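Local coordinates for sperm-specific class P protein 19 (Caenorhabditis elegans, PDB 1ROW) that is a small sperm-specific MSP-domain protein, probably a structural component of nematode sperm related to the cytoskeletal major sperm protein, at residues 90-94 with 95-99. Sequence-based numbering, arbitrary orientation.
Sequences AAFVA and VAPAG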
# COMPACT_ATOMS: atom_id res chain seq x y z
N ALA A 90 3.13 -15.22 2.59
CA ALA A 90 3.18 -16.48 3.31
C ALA A 90 3.09 -16.22 4.80
O ALA A 90 2.33 -16.88 5.51
CB ALA A 90 4.47 -17.21 2.99
N ALA A 91 3.86 -15.24 5.28
CA ALA A 91 3.88 -14.89 6.69
C ALA A 91 2.60 -14.21 7.17
O ALA A 91 2.17 -14.42 8.31
CB ALA A 91 5.09 -14.01 6.99
N PHE A 92 2.00 -13.39 6.31
CA PHE A 92 0.77 -12.68 6.67
C PHE A 92 -0.34 -13.68 6.97
O PHE A 92 -1.37 -13.34 7.55
CB PHE A 92 0.35 -11.76 5.52
CG PHE A 92 -0.17 -10.44 5.98
CD1 PHE A 92 -1.48 -10.31 6.43
CD2 PHE A 92 0.65 -9.31 5.98
CE1 PHE A 92 -1.96 -9.08 6.89
CE2 PHE A 92 0.18 -8.08 6.43
CZ PHE A 92 -1.13 -7.96 6.89
N VAL A 93 -0.12 -14.92 6.56
CA VAL A 93 -1.08 -15.99 6.77
C VAL A 93 -1.29 -16.34 8.24
O VAL A 93 -2.32 -16.90 8.61
CB VAL A 93 -0.62 -17.25 6.00
CG1 VAL A 93 -1.55 -18.41 6.29
CG2 VAL A 93 -0.58 -16.96 4.51
N ALA A 94 -0.31 -16.02 9.08
CA ALA A 94 -0.41 -16.35 10.50
C ALA A 94 -0.45 -15.14 11.42
O ALA A 94 -0.58 -15.28 12.64
CB ALA A 94 0.74 -17.26 10.91
N VAL A 95 -0.33 -13.95 10.85
CA VAL A 95 -0.35 -12.75 11.67
C VAL A 95 -1.59 -11.89 11.49
O VAL A 95 -2.08 -11.71 10.38
CB VAL A 95 0.90 -11.88 11.39
CG1 VAL A 95 0.77 -10.53 12.09
CG2 VAL A 95 2.14 -12.60 11.88
N ALA A 96 -2.10 -11.39 12.61
CA ALA A 96 -3.26 -10.52 12.59
C ALA A 96 -2.69 -9.10 12.54
O ALA A 96 -1.82 -8.75 13.35
CB ALA A 96 -4.09 -10.73 13.86
N PRO A 97 -3.13 -8.29 11.58
CA PRO A 97 -2.63 -6.91 11.46
C PRO A 97 -2.64 -6.15 12.79
O PRO A 97 -3.55 -6.32 13.60
CB PRO A 97 -3.57 -6.30 10.43
CG PRO A 97 -3.88 -7.46 9.53
CD PRO A 97 -4.11 -8.58 10.52
N ALA A 98 -1.63 -5.31 13.01
CA ALA A 98 -1.57 -4.53 14.24
C ALA A 98 -2.15 -3.14 14.03
O ALA A 98 -2.63 -2.51 14.97
CB ALA A 98 -0.12 -4.42 14.73
N GLY A 99 -2.11 -2.67 12.79
CA GLY A 99 -2.64 -1.35 12.47
C GLY A 99 -2.83 -1.13 10.99
O GLY A 99 -2.45 -1.97 10.17
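In the immunoglobulin-like beta sandwich of the MSP domain, the link from the short helix 88-92 to the last strand, 99-108, carries an aromatic-proline contact, in which Phe92 meets Pro97. It illustrates how a surface link can keep a helix end and the loop after it in touch through side chains five residues apart. Ala94 N donates to Ala91 O at 3.1 Å, and from Val95 the chain runs extended to Pro97, which brings the proline to the far end of the phenylalanine ring. The two side chains cross at about a right angle. CB of Phe92 points away from 95-99, but a chi1 of -140°, off the usual staggered values, brings the end of the ring nearer to Pro97. The Phe92 side chain also touches Val32 and Lys34 of strand 31-37. The Val95 side chain touches Ala79 of strand 70-80, while Val95 O lies 3.3 Å from Phe92 O, two acceptors that share no bond. Pro97 rests on His77 of the same strand, just before Ala98 and Gly99 pair with Phe78 in a classic beta bulge. Contact between the rings falls to one proline carbon, with CG of Pro97 3.6 Å from CE1 of Phe92 and 3.8 Å from its CZ.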